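Local atomic coordinates of HTH-type transcriptional regulator cbl (Escherichia coli K12, PDB entry 2FYI), a protein that is a LysR-family, DNA-binding transcriptional regulator that may serve as an accessory regulator of the cys regulon, here represented by its cofactor-binding domain. Residues 166-171 with 177-182; 150-155 with 172-177; 96-101 with 111-116; 68-73 with 85-90. All blocks are in the same frame, centred on the assembly; numbering follows the deposited sequence. Where two conformers were deposited one is given.

In the fold
From the N terminus, interaction 4 comes first: it closes the excursion between strand 66-69 and the long strand 79-94, close to the centre of the chain. Interaction 3 then closes the short connection that leaves strand 79-94, passes through helix 107-110 and enters strand 115-118. Interactions 2 and 1 cross, because their segments alternate along the chain. Residues 150-155 of helix 148-157 meet 172-177, and 166-171 meet 177-182, with Leu177 shared and a salt bridge from Arg179 to Glu174 joining the two. Both pack the loop between strands 161-165 and 177-180, its first half on strand 177-180 and its second on helix 148-157. Interaction 1 also touches interaction 4 through a probable hydrogen bond, Glu166 N to His88 O.

Interaction 1: 166-171 with 177-182; sequences EQSSGE and LIRLDT
Arg179 stretches from strand 177-180 to Ser168 and Ser169 in the turn that follows strand 161-165, and its guanidinium group carries nearly the whole contact. The close-packed part lies around that flat group. NH2 of Arg179 donates to OG of Ser168 over 3.0 Å, with an N-H...O angle of 153° and the oxygen slightly tilted from the guanidinium plane. The same hydroxyl also bonds to the carbonyl of Ala165, so a small serine can serve two partners here. Ser169 brings its CB over one face of the group, 3.3 Å from CZ of Arg179, where a short side chain lets the turn come near. A bend at chi2 (143°) directs the long arginine chain along this path. NH2 has a further partner in Glu174, which probably keeps the cation in place. Away from this grip the contact loosens: the carbonyl O of Glu166 lies 3.5 Å from Arg179 NH1 at a poor angle for bonding, and Gly170 and Glu171 are exposed to solvent and poorly ordered. The short 3-10 turn 166-168, tied to strand 177-180 by the arginine, belongs to one α/β subdomain of the periplasmic-binding-protein-like fold of LysR cofactor-binding domains.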
loop_
_atom_site.group_PDB
_atom_site.type_symbol
_atom_site.label_atom_id
_atom_site.label_comp_id
_atom_site.label_asym_id
_atom_site.label_seq_id
_atom_site.Cartn_x
_atom_site.Cartn_y
_atom_site.Cartn_z
ATOM N N GLU A 166 4.971 14.359 -5.086
ATOM C CA GLU A 166 4.574 15.623 -4.455
ATOM C C GLU A 166 3.089 15.672 -4.034
ATOM O O GLU A 166 2.721 16.335 -3.064
ATOM C CB GLU A 166 4.917 16.811 -5.352
ATOM C CG GLU A 166 4.223 16.745 -6.724
ATOM C CD GLU A 166 4.464 17.968 -7.640
ATOM O OE1 GLU A 166 4.383 17.804 -8.877
ATOM O OE2 GLU A 166 4.722 19.079 -7.132
ATOM N N GLN A 167 2.244 14.958 -4.759
ATOM C CA GLN A 167 0.788 14.970 -4.557
ATOM C C GLN A 167 0.296 14.272 -3.282
ATOM O O GLN A 167 -0.870 14.379 -2.929
ATOM C CB GLN A 167 0.256 14.257 -5.750
ATOM C CG GLN A 167 1.460 14.174 -6.614
ATOM C CD GLN A 167 1.554 12.924 -7.390
ATOM O OE1 GLN A 167 0.629 12.129 -7.458
ATOM N NE2 GLN A 167 2.663 12.753 -8.034
ATOM N N SER A 168 1.187 13.565 -2.593
ATOM C CA SER A 168 0.823 12.819 -1.408
ATOM C C SER A 168 0.825 13.685 -0.182
ATOM O O SER A 168 0.485 13.239 0.885
ATOM C CB SER A 168 1.784 11.665 -1.196
ATOM O OG SER A 168 3.091 12.144 -1.192
ATOM N N SER A 169 1.241 14.927 -0.324
ATOM C CA SER A 169 1.144 15.859 0.782
ATOM C C SER A 169 -0.332 16.117 1.089
ATOM O O SER A 169 -0.732 16.198 2.267
ATOM C CB SER A 169 1.830 17.178 0.432
ATOM O OG SER A 169 0.982 17.944 -0.396
ATOM N N GLY A 170 -1.128 16.240 0.023
ATOM C CA GLY A 170 -2.511 16.684 0.117
ATOM C C GLY A 170 -3.014 16.910 1.540
ATOM O O GLY A 170 -2.722 17.943 2.178
ATOM N N GLU A 171 -3.733 15.900 2.040
ATOM C CA GLU A 171 -4.630 16.005 3.212
ATOM C C GLU A 171 -4.027 15.549 4.567
ATOM O O GLU A 171 -3.099 14.728 4.603
ATOM C CB GLU A 171 -5.953 15.270 2.904
ATOM C CG GLU A 171 -5.901 14.353 1.642
ATOM C CD GLU A 171 -5.113 13.038 1.846
ATOM O OE1 GLU A 171 -4.438 12.865 2.887
ATOM O OE2 GLU A 171 -5.168 12.165 0.954
ATOM N N LEU A 177 6.625 17.104 9.956
ATOM C CA LEU A 177 7.446 16.854 8.805
ATOM C C LEU A 177 7.284 18.042 7.894
ATOM O O LEU A 177 6.308 18.781 8.004
ATOM C CB LEU A 177 6.978 15.604 8.079
ATOM C CG LEU A 177 6.857 14.313 8.867
ATOM C CD1 LEU A 177 6.612 13.202 7.876
ATOM C CD2 LEU A 177 8.110 14.060 9.676
ATOM N N ILE A 178 8.231 18.210 6.977
ATOM C CA ILE A 178 8.201 19.297 6.002
ATOM C C ILE A 178 8.645 18.770 4.632
ATOM O O ILE A 178 9.504 17.880 4.553
ATOM C CB ILE A 178 9.077 20.485 6.482
ATOM C CG1 ILE A 178 9.244 21.536 5.387
ATOM C CG2 ILE A 178 10.427 19.997 6.982
ATOM C CD1 ILE A 178 9.736 22.886 5.915
ATOM N N ARG A 179 8.040 19.286 3.563
ATOM C CA ARG A 179 8.418 18.898 2.196
ATOM C C ARG A 179 9.423 19.885 1.595
ATOM O O ARG A 179 9.156 21.057 1.537
ATOM C CB ARG A 179 7.168 18.800 1.321
ATOM C CG ARG A 179 6.524 17.430 1.351
ATOM C CD ARG A 179 4.968 17.449 1.319
ATOM N NE ARG A 179 4.418 16.115 1.636
ATOM C CZ ARG A 179 4.378 15.085 0.771
ATOM N NH1 ARG A 179 4.815 15.235 -0.485
ATOM N NH2 ARG A 179 3.884 13.906 1.152
ATOM N N LEU A 180 10.589 19.430 1.173
ATOM C CA LEU A 180 11.531 20.338 0.523
ATOM C C LEU A 180 11.469 20.124 -0.994
ATOM O O LEU A 180 11.363 18.974 -1.479
ATOM C CB LEU A 180 12.940 20.117 1.046
ATOM C CG LEU A 180 13.162 20.170 2.570
ATOM C CD1 LEU A 180 14.610 19.980 3.016
ATOM C CD2 LEU A 180 12.624 21.470 3.064
ATOM N N ASP A 181 11.492 21.222 -1.744
ATOM C CA ASP A 181 11.236 21.193 -3.181
ATOM C C ASP A 181 12.472 20.678 -3.916
ATOM O O ASP A 181 13.546 21.268 -3.813
ATOM C CB ASP A 181 10.893 22.618 -3.642
ATOM C CG ASP A 181 10.783 22.756 -5.177
ATOM O OD1 ASP A 181 11.454 21.998 -5.904
ATOM O OD2 ASP A 181 10.036 23.642 -5.671
ATOM N N THR A 182 12.329 19.584 -4.661
ATOM C CA THR A 182 13.453 19.047 -5.420
ATOM C C THR A 182 13.158 18.858 -6.904
ATOM O O THR A 182 13.721 17.977 -7.536
ATOM C CB THR A 182 13.940 17.695 -4.851
ATOM O OG1 THR A 182 12.883 16.721 -4.927
ATOM C CG2 THR A 182 14.379 17.845 -3.422
#

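Interaction 2: 150-155 with 172-177; sequences VIKTYV and QEEENL
Lys152 and Glu174 cross at about a right angle, while one helical turn after Lys152, Val155 meets Leu177 at a slant. The first pair touches through carbon rather than charge: CE of Lys152 lies 3.5 Å from OE1 of Glu174, and NZ stays 4.2 Å from that oxygen, beyond salt-bridge range. Each charged end has a stronger partner elsewhere, since Lys152 NZ bonds to the carbonyl of Ser168 and Glu174 OE1 forms a salt bridge with Arg179. Lysine suits its place because its chain, extended beyond CG, carries the ammonium past the carboxylate to that carbonyl. The glutamate chain is instead bent at chi2 (81°), which brings OE1 near both Lys152 and Arg179. Nearby opposite charges would still be expected to stabilise one another. The second pair is purely apolar. CG1 of Val155 meets CD2 of Leu177 at 4.1 Å, and the other methyl of the leucine, CD1, lies 4.2 Å from the carbonyl O of Lys152. Branched aliphatic side chains fill this buried end, where Leu177 enters strand 177-180. Leu92 of strand 79-94 touches both Lys152 and Leu177. On other sides, helix 148-157 packs against strands 115-118 and 141-145, the α/β layering of one subdomain of the periplasmic-binding-protein-like fold, and Tyr154 OH bonds to the carbonyl of Ala25 of the second subunit.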
loop_
_atom_site.group_PDB
_atom_site.type_symbol
_atom_site.label_atom_id
_atom_site.label_comp_id
_atom_site.label_asym_id
_atom_site.label_seq_id
_atom_site.Cartn_x
_atom_site.Cartn_y
_atom_site.Cartn_z
ATOM N N VAL A 150 3.615 4.323 4.104
ATOM C CA VAL A 150 4.729 3.670 4.746
ATOM C C VAL A 150 5.914 4.660 4.824
ATOM O O VAL A 150 6.469 4.900 5.911
ATOM C CB VAL A 150 5.081 2.373 4.032
ATOM C CG1 VAL A 150 6.370 1.780 4.582
ATOM C CG2 VAL A 150 3.981 1.412 4.208
ATOM N N ILE A 151 6.270 5.276 3.703
ATOM C CA ILE A 151 7.315 6.273 3.748
ATOM C C ILE A 151 7.065 7.305 4.828
ATOM O O ILE A 151 7.982 7.629 5.591
ATOM C CB ILE A 151 7.523 6.967 2.413
ATOM C CG1 ILE A 151 7.829 5.929 1.331
ATOM C CG2 ILE A 151 8.699 7.904 2.479
ATOM C CD1 ILE A 151 7.878 6.474 -0.087
ATOM N N LYS A 152 5.852 7.836 4.935
ATOM C CA LYS A 152 5.613 8.844 5.999
ATOM C C LYS A 152 5.926 8.306 7.399
ATOM O O LYS A 152 6.574 8.979 8.202
ATOM C CB LYS A 152 4.197 9.409 5.979
ATOM C CG LYS A 152 3.955 10.356 4.842
ATOM C CD LYS A 152 2.484 10.309 4.435
ATOM C CE LYS A 152 2.149 11.211 3.238
ATOM N NZ LYS A 152 0.691 10.983 2.851
ATOM N N THR A 153 5.488 7.083 7.682
ATOM C CA THR A 153 5.677 6.510 8.998
ATOM C C THR A 153 7.156 6.428 9.353
ATOM O O THR A 153 7.532 6.752 10.482
ATOM C CB THR A 153 5.003 5.149 9.068
ATOM O OG1 THR A 153 3.604 5.339 8.822
ATOM C CG2 THR A 153 5.198 4.455 10.402
ATOM N N TYR A 154 8.007 6.020 8.405
ATOM C CA TYR A 154 9.392 5.750 8.772
ATOM C C TYR A 154 10.232 7.020 8.823
ATOM O O TYR A 154 11.250 7.072 9.543
ATOM C CB TYR A 154 9.993 4.564 7.970
ATOM C CG TYR A 154 9.422 3.336 8.556
ATOM C CD1 TYR A 154 8.243 2.784 8.056
ATOM C CD2 TYR A 154 9.944 2.821 9.712
ATOM C CE1 TYR A 154 7.653 1.674 8.675
ATOM C CE2 TYR A 154 9.355 1.735 10.350
ATOM C CZ TYR A 154 8.218 1.160 9.832
ATOM O OH TYR A 154 7.641 0.081 10.502
ATOM N N VAL A 155 9.800 8.050 8.097
ATOM C CA VAL A 155 10.499 9.325 8.173
ATOM C C VAL A 155 10.179 9.915 9.534
ATOM O O VAL A 155 11.052 10.410 10.253
ATOM C CB VAL A 155 10.051 10.291 7.063
ATOM C CG1 VAL A 155 10.520 11.705 7.359
ATOM C CG2 VAL A 155 10.508 9.796 5.666
ATOM N N GLN A 172 -4.579 16.092 5.663
ATOM C CA GLN A 172 -4.035 15.944 7.033
ATOM C C GLN A 172 -2.506 16.037 7.068
ATOM O O GLN A 172 -1.844 15.306 7.825
ATOM C CB GLN A 172 -4.514 14.642 7.698
ATOM C CG GLN A 172 -4.061 14.467 9.169
ATOM C CD GLN A 172 -4.713 13.259 9.863
ATOM O OE1 GLN A 172 -5.516 12.526 9.256
ATOM N NE2 GLN A 172 -4.373 13.053 11.143
ATOM N N GLU A 173 -1.970 16.959 6.260
ATOM C CA GLU A 173 -0.533 17.022 5.959
ATOM C C GLU A 173 0.374 17.009 7.207
ATOM O O GLU A 173 0.107 17.680 8.215
ATOM C CB GLU A 173 -0.213 18.174 4.986
ATOM C CG GLU A 173 -0.732 19.549 5.416
ATOM C CD GLU A 173 0.346 20.411 6.089
ATOM O OE1 GLU A 173 0.147 21.642 6.195
ATOM O OE2 GLU A 173 1.398 19.861 6.502
ATOM N N GLU A 174 1.438 16.212 7.084
ATOM C CA GLU A 174 2.359 15.773 8.147
ATOM C C GLU A 174 2.665 16.750 9.292
ATOM O O GLU A 174 3.221 17.827 9.084
ATOM C CB GLU A 174 3.656 15.336 7.472
ATOM C CG GLU A 174 3.469 14.458 6.188
ATOM C CD GLU A 174 3.147 15.224 4.884
ATOM O OE1 GLU A 174 2.630 14.584 3.952
ATOM O OE2 GLU A 174 3.408 16.439 4.771
ATOM N N GLU A 175 2.302 16.343 10.502
ATOM C CA GLU A 175 2.494 17.130 11.740
ATOM C C GLU A 175 3.800 17.929 11.858
ATOM O O GLU A 175 3.806 19.159 11.859
ATOM C CB GLU A 175 2.392 16.194 12.965
ATOM C CG GLU A 175 2.651 14.647 12.686
ATOM C CD GLU A 175 4.113 14.234 12.243
ATOM O OE1 GLU A 175 5.122 14.539 12.936
ATOM O OE2 GLU A 175 4.233 13.547 11.201
ATOM N N ASN A 176 4.895 17.191 11.997
ATOM C CA ASN A 176 6.220 17.731 12.236
ATOM C C ASN A 176 7.168 17.317 11.142
ATOM O O ASN A 176 8.366 17.148 11.379
ATOM C CB ASN A 176 6.790 17.197 13.546
ATOM C CG ASN A 176 5.971 17.594 14.727
ATOM O OD1 ASN A 176 6.304 18.558 15.416
ATOM N ND2 ASN A 176 4.877 16.874 14.968
ATOM N N LEU A 177 6.625 17.104 9.956
ATOM C CA LEU A 177 7.446 16.854 8.805
ATOM C C LEU A 177 7.284 18.042 7.894
ATOM O O LEU A 177 6.308 18.781 8.004
ATOM C CB LEU A 177 6.978 15.604 8.079
ATOM C CG LEU A 177 6.857 14.313 8.867
ATOM C CD1 LEU A 177 6.612 13.202 7.876
ATOM C CD2 LEU A 177 8.110 14.060 9.676
#

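Interaction 3: 96-101 with 111-116; sequences DHPLTQ and AKWPLI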
loop_
_atom_site.group_PDB
_atom_site.type_symbol
_atom_site.label_atom_id
_atom_site.label_comp_id
_atom_site.label_asym_id
_atom_site.label_seq_id
_atom_site.Cartn_x
_atom_site.Cartn_y
_atom_site.Cartn_z
ATOM N N ASP A 96 13.253 19.459 12.094
ATOM C CA ASP A 96 14.515 20.041 12.484
ATOM C C ASP A 96 15.731 19.342 11.873
ATOM O O ASP A 96 16.803 19.318 12.483
ATOM C CB ASP A 96 14.591 20.181 14.021
ATOM C CG ASP A 96 14.130 21.649 14.555
ATOM O OD1 ASP A 96 13.311 22.363 13.872
ATOM O OD2 ASP A 96 14.593 22.101 15.673
ATOM N N HIS A 97 15.580 18.827 10.645
ATOM C CA HIS A 97 16.611 18.030 9.983
ATOM C C HIS A 97 17.657 18.914 9.316
ATOM O O HIS A 97 17.327 19.952 8.711
ATOM C CB HIS A 97 15.934 17.103 8.970
ATOM C CG HIS A 97 16.809 16.002 8.462
ATOM N ND1 HIS A 97 17.804 16.207 7.529
ATOM C CD2 HIS A 97 16.811 14.675 8.726
ATOM C CE1 HIS A 97 18.398 15.056 7.264
ATOM N NE2 HIS A 97 17.818 14.110 7.978
ATOM N N PRO A 98 18.932 18.519 9.435
ATOM C CA PRO A 98 20.054 19.162 8.719
ATOM C C PRO A 98 19.684 19.650 7.284
ATOM O O PRO A 98 20.059 20.761 6.893
ATOM C CB PRO A 98 21.116 18.040 8.693
ATOM C CG PRO A 98 20.805 17.171 9.906
ATOM C CD PRO A 98 19.364 17.392 10.288
ATOM N N LEU A 99 18.937 18.840 6.533
ATOM C CA LEU A 99 18.624 19.194 5.170
ATOM C C LEU A 99 17.781 20.473 5.050
ATOM O O LEU A 99 17.763 21.124 3.996
ATOM C CB LEU A 99 17.972 17.996 4.480
ATOM C CG LEU A 99 19.091 17.023 4.099
ATOM C CD1 LEU A 99 18.565 15.790 3.383
ATOM C CD2 LEU A 99 20.122 17.728 3.261
ATOM N N THR A 100 17.104 20.830 6.134
ATOM C CA THR A 100 16.279 22.029 6.154
ATOM C C THR A 100 17.169 23.223 6.366
ATOM O O THR A 100 16.733 24.365 6.209
ATOM C CB THR A 100 15.236 22.031 7.314
ATOM O OG1 THR A 100 15.908 22.143 8.572
ATOM C CG2 THR A 100 14.418 20.787 7.326
ATOM N N GLN A 101 18.403 22.925 6.775
ATOM C CA GLN A 101 19.469 23.912 6.971
ATOM C C GLN A 101 20.528 23.889 5.850
ATOM O O GLN A 101 21.367 24.764 5.760
ATOM C CB GLN A 101 20.177 23.652 8.307
ATOM C CG GLN A 101 19.328 23.911 9.538
ATOM C CD GLN A 101 18.688 25.291 9.482
ATOM O OE1 GLN A 101 19.381 26.332 9.478
ATOM N NE2 GLN A 101 17.352 25.316 9.419
ATOM N N ALA A 111 22.459 12.400 -1.194
ATOM C CA ALA A 111 22.935 11.023 -1.302
ATOM C C ALA A 111 23.600 10.488 -0.022
ATOM O O ALA A 111 23.752 9.280 0.153
ATOM C CB ALA A 111 23.833 10.862 -2.492
ATOM N N LYS A 112 23.982 11.407 0.861
ATOM C CA LYS A 112 24.622 11.103 2.134
ATOM C C LYS A 112 23.697 10.463 3.123
ATOM O O LYS A 112 24.183 9.826 4.049
ATOM C CB LYS A 112 25.156 12.357 2.776
ATOM C CG LYS A 112 26.123 13.035 1.888
ATOM C CD LYS A 112 27.072 13.914 2.683
ATOM C CE LYS A 112 27.855 14.879 1.773
ATOM N NZ LYS A 112 28.492 14.164 0.602
ATOM N N TRP A 113 22.383 10.608 2.966
ATOM C CA TRP A 113 21.476 10.167 4.040
ATOM C C TRP A 113 20.751 8.884 3.703
ATOM O O TRP A 113 20.619 8.532 2.519
ATOM C CB TRP A 113 20.455 11.238 4.319
ATOM C CG TRP A 113 21.093 12.524 4.544
ATOM C CD1 TRP A 113 21.612 13.403 3.590
ATOM C CD2 TRP A 113 21.320 13.113 5.794
ATOM N NE1 TRP A 113 22.152 14.502 4.217
ATOM C CE2 TRP A 113 21.990 14.344 5.568
ATOM C CE3 TRP A 113 21.029 12.722 7.092
ATOM C CZ2 TRP A 113 22.351 15.173 6.583
ATOM C CZ3 TRP A 113 21.409 13.520 8.096
ATOM C CH2 TRP A 113 22.055 14.752 7.847
ATOM N N PRO A 114 20.287 8.157 4.734
ATOM C CA PRO A 114 19.433 6.976 4.506
ATOM C C PRO A 114 18.147 7.327 3.733
ATOM O O PRO A 114 17.419 8.178 4.176
ATOM C CB PRO A 114 19.104 6.518 5.949
ATOM C CG PRO A 114 20.227 7.034 6.763
ATOM C CD PRO A 114 20.569 8.365 6.165
ATOM N N LEU A 115 17.867 6.709 2.594
ATOM C CA LEU A 115 16.624 7.037 1.884
ATOM C C LEU A 115 15.507 6.069 2.142
ATOM O O LEU A 115 15.725 4.847 2.280
ATOM C CB LEU A 115 16.805 7.040 0.402
ATOM C CG LEU A 115 17.655 8.206 -0.019
ATOM C CD1 LEU A 115 17.593 8.343 -1.555
ATOM C CD2 LEU A 115 17.175 9.471 0.707
ATOM N N ILE A 116 14.296 6.618 2.175
ATOM C CA ILE A 116 13.109 5.820 2.272
ATOM C C ILE A 116 12.306 6.191 1.063
ATOM O O ILE A 116 11.823 7.305 0.942
ATOM C CB ILE A 116 12.320 6.146 3.518
ATOM C CG1 ILE A 116 13.213 6.073 4.734
ATOM C CG2 ILE A 116 11.139 5.196 3.681
ATOM C CD1 ILE A 116 12.533 6.651 5.904
#
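Trp113 receives three consecutive side chains, His97, Pro98 and Leu99, against its broad indole. His97 and Leu99 lie over one face: CE1 of His97 comes 3.5 Å from CZ3 of Trp113, and CD1 of Leu99 sits 4.0 Å from the centroid of the five-membered ring, a CH-pi contact only 18° off the ring normal. The imidazole is inclined to the six-membered ring of the indole, with the planes at 57° and the centroids 4.5 Å apart. Pro98 approaches obliquely, its CG 3.4 Å from CH2 of Trp113. A large flat indole suits this spot because it can meet an imidazole, a proline ring and a branched aliphatic chain at once. The contact packs the loop after strand 79-94 against the entry to strand 115-118, within the α/β LysR cofactor-binding domain. Behind the first shell, the loop holds its own shape. Leu99 N donates almost straight to ND1 of His97 (3.0 Å), nearly in the imidazole plane, which fixes the rotation of that ring with ND1 as the acceptor. The carbonyl of His97 takes two bonds, from N and OG1 of Thr100. Further out, Ile161 of strand 161-165 touches His97, Leu99 and Trp113, and Leu105 lies against Leu99.

Interaction 4: 68-73 with 85-90; sequences IASERL and FRWHHS
Ser70 and Trp87 are the two residues that touch in this small contact, which rests on one hydrogen bond. The indole NE1 of Trp87 donates to OG of Ser70 across 3.1 Å, with an N-H...O angle of 142°, so the bond is noticeably bent. The hydroxyl nonetheless lies at the edge of the ring system and close to its plane, which is where an indole N-H can reach it. The edge of the benzene half approaches as well: CZ2 of Trp87 is 3.5 Å from the same OG and 4.2 Å from CB of Ser70. Serine suits this position, just beyond the end of strand 66-69, because its short hydroxyl accepts from the indole close to the backbone; OG also has a weak bond with the carbonyl of Thr190. Tryptophan in turn combines a wide apolar surface with a single polar edge. Its CG stands between the backbone N and the carbonyl carbon (chi1 63°), which turns the indole toward Ser70. On the far side of the six-membered ring, CZ3 of Trp87 lies over one face of the His89 ring, and NE2 of that histidine bonds to the carbonyl of Thr123. The long strand 79-94 runs between the two α/β lobes of this periplasmic-binding-protein-like domain. Strand 189-196 pairs antiparallel with both 66-69 and 79-94 and so lies between them: Ala69 bonds with Trp192, Phe85 with Val191, and Trp87 with Asn189. Val191 touches Ser70 and Trp87 alike, while Gln24 of helix 22-27 packs on Ser70.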
loop_
_atom_site.group_PDB
_atom_site.type_symbol
_atom_site.label_atom_id
_atom_site.label_comp_id
_atom_site.label_asym_id
_atom_site.label_seq_id
_atom_site.Cartn_x
_atom_site.Cartn_y
_atom_site.Cartn_z
ATOM N N ILE A 68 -4.815 2.903 -14.538
ATOM C CA ILE A 68 -4.172 4.184 -14.219
ATOM C C ILE A 68 -2.928 3.985 -13.384
ATOM O O ILE A 68 -2.993 3.481 -12.247
ATOM C CB ILE A 68 -5.115 5.119 -13.458
ATOM C CG1 ILE A 68 -6.330 5.465 -14.331
ATOM C CG2 ILE A 68 -4.383 6.363 -13.040
ATOM C CD1 ILE A 68 -7.633 5.638 -13.550
ATOM N N ALA A 69 -1.789 4.376 -13.954
ATOM C CA ALA A 69 -0.493 4.202 -13.291
ATOM C C ALA A 69 0.551 5.100 -13.930
ATOM O O ALA A 69 0.315 5.686 -14.998
ATOM C CB ALA A 69 -0.059 2.771 -13.362
ATOM N N SER A 70 1.706 5.225 -13.276
ATOM C CA SER A 70 2.806 6.023 -13.851
ATOM C C SER A 70 3.764 5.171 -14.670
ATOM O O SER A 70 4.554 5.696 -15.416
ATOM C CB SER A 70 3.604 6.756 -12.764
ATOM O OG SER A 70 2.876 7.798 -12.141
ATOM N N GLU A 71 3.701 3.856 -14.519
ATOM C CA GLU A 71 4.671 2.991 -15.163
ATOM C C GLU A 71 4.000 2.000 -16.105
ATOM O O GLU A 71 2.812 1.700 -15.981
ATOM C CB GLU A 71 5.491 2.240 -14.110
ATOM C CG GLU A 71 6.147 3.145 -13.055
ATOM C CD GLU A 71 7.371 3.941 -13.597
ATOM O OE1 GLU A 71 7.957 3.548 -14.649
ATOM O OE2 GLU A 71 7.757 4.953 -12.949
ATOM N N ARG A 72 4.764 1.524 -17.080
ATOM C CA ARG A 72 4.370 0.368 -17.888
ATOM C C ARG A 72 3.067 0.423 -18.653
ATOM O O ARG A 72 2.536 -0.636 -18.898
ATOM C CB ARG A 72 4.207 -0.886 -16.998
ATOM C CG ARG A 72 5.407 -1.292 -16.204
ATOM C CD ARG A 72 5.701 -2.733 -16.489
ATOM N NE ARG A 72 6.594 -3.345 -15.506
ATOM C CZ ARG A 72 6.661 -4.665 -15.291
ATOM N NH1 ARG A 72 5.891 -5.509 -15.993
ATOM N NH2 ARG A 72 7.491 -5.151 -14.367
ATOM N N LEU A 73 2.492 1.566 -18.999
ATOM C CA LEU A 73 1.212 1.491 -19.709
ATOM C C LEU A 73 1.452 2.057 -21.054
ATOM O O LEU A 73 0.827 1.655 -22.029
ATOM C CB LEU A 73 0.065 2.260 -19.017
ATOM C CG LEU A 73 -0.510 1.743 -17.687
ATOM C CD1 LEU A 73 -1.685 2.566 -17.198
ATOM C CD2 LEU A 73 -0.880 0.292 -17.792
ATOM N N PHE A 85 -1.660 13.749 -16.142
ATOM C CA PHE A 85 -0.940 14.947 -15.722
ATOM C C PHE A 85 0.504 14.584 -15.388
ATOM O O PHE A 85 0.851 13.399 -15.319
ATOM C CB PHE A 85 -1.615 15.611 -14.526
ATOM C CG PHE A 85 -1.717 14.721 -13.347
ATOM C CD1 PHE A 85 -0.651 14.599 -12.464
ATOM C CD2 PHE A 85 -2.863 13.937 -13.145
ATOM C CE1 PHE A 85 -0.723 13.740 -11.372
ATOM C CE2 PHE A 85 -2.950 13.058 -12.046
ATOM C CZ PHE A 85 -1.870 12.958 -11.155
ATOM N N ARG A 86 1.350 15.598 -15.195
ATOM C CA ARG A 86 2.737 15.370 -14.760
ATOM C C ARG A 86 3.014 15.700 -13.303
ATOM O O ARG A 86 2.311 16.488 -12.686
ATOM C CB ARG A 86 3.734 16.038 -15.680
ATOM C CG ARG A 86 3.689 15.385 -17.007
ATOM C CD ARG A 86 4.045 16.351 -18.075
ATOM N NE ARG A 86 5.373 16.044 -18.596
ATOM C CZ ARG A 86 6.522 16.596 -18.185
ATOM N NH1 ARG A 86 6.563 17.544 -17.223
ATOM N NH2 ARG A 86 7.651 16.193 -18.759
ATOM N N TRP A 87 4.020 15.039 -12.743
ATOM C CA TRP A 87 4.338 15.205 -11.332
ATOM C C TRP A 87 5.776 14.899 -11.009
ATOM O O TRP A 87 6.453 14.188 -11.762
ATOM C CB TRP A 87 3.465 14.311 -10.504
ATOM C CG TRP A 87 3.664 12.880 -10.752
ATOM C CD1 TRP A 87 3.020 12.118 -11.667
ATOM C CD2 TRP A 87 4.554 11.999 -10.045
ATOM N NE1 TRP A 87 3.438 10.809 -11.577
ATOM C CE2 TRP A 87 4.379 10.709 -10.585
ATOM C CE3 TRP A 87 5.479 12.176 -9.001
ATOM C CZ2 TRP A 87 5.097 9.595 -10.116
ATOM C CZ3 TRP A 87 6.188 11.070 -8.539
ATOM C CH2 TRP A 87 5.996 9.798 -9.101
ATOM N N HIS A 88 6.227 15.439 -9.877
ATOM C CA HIS A 88 7.614 15.324 -9.447
ATOM C C HIS A 88 7.717 14.763 -8.055
ATOM O O HIS A 88 6.793 14.881 -7.244
ATOM C CB HIS A 88 8.240 16.697 -9.371
ATOM C CG HIS A 88 8.598 17.278 -10.694
ATOM N ND1 HIS A 88 9.851 17.138 -11.248
ATOM C CD2 HIS A 88 7.882 18.024 -11.565
ATOM C CE1 HIS A 88 9.893 17.762 -12.411
ATOM N NE2 HIS A 88 8.713 18.309 -12.623
ATOM N N HIS A 89 8.874 14.199 -7.744
ATOM C CA HIS A 89 9.132 13.791 -6.370
ATOM C C HIS A 89 9.511 14.981 -5.524
ATOM O O HIS A 89 10.147 15.936 -5.992
ATOM C CB HIS A 89 10.266 12.799 -6.308
ATOM C CG HIS A 89 9.950 11.489 -6.939
ATOM N ND1 HIS A 89 10.476 11.106 -8.154
ATOM C CD2 HIS A 89 9.157 10.475 -6.530
ATOM C CE1 HIS A 89 10.020 9.908 -8.464
ATOM N NE2 HIS A 89 9.223 9.500 -7.492
ATOM N N SER A 90 9.150 14.933 -4.260
ATOM C CA SER A 90 9.741 15.891 -3.373
ATOM C C SER A 90 10.361 15.222 -2.135
ATOM O O SER A 90 10.284 14.005 -1.958
ATOM C CB SER A 90 8.798 17.060 -3.085
ATOM O OG SER A 90 7.723 16.688 -2.257
#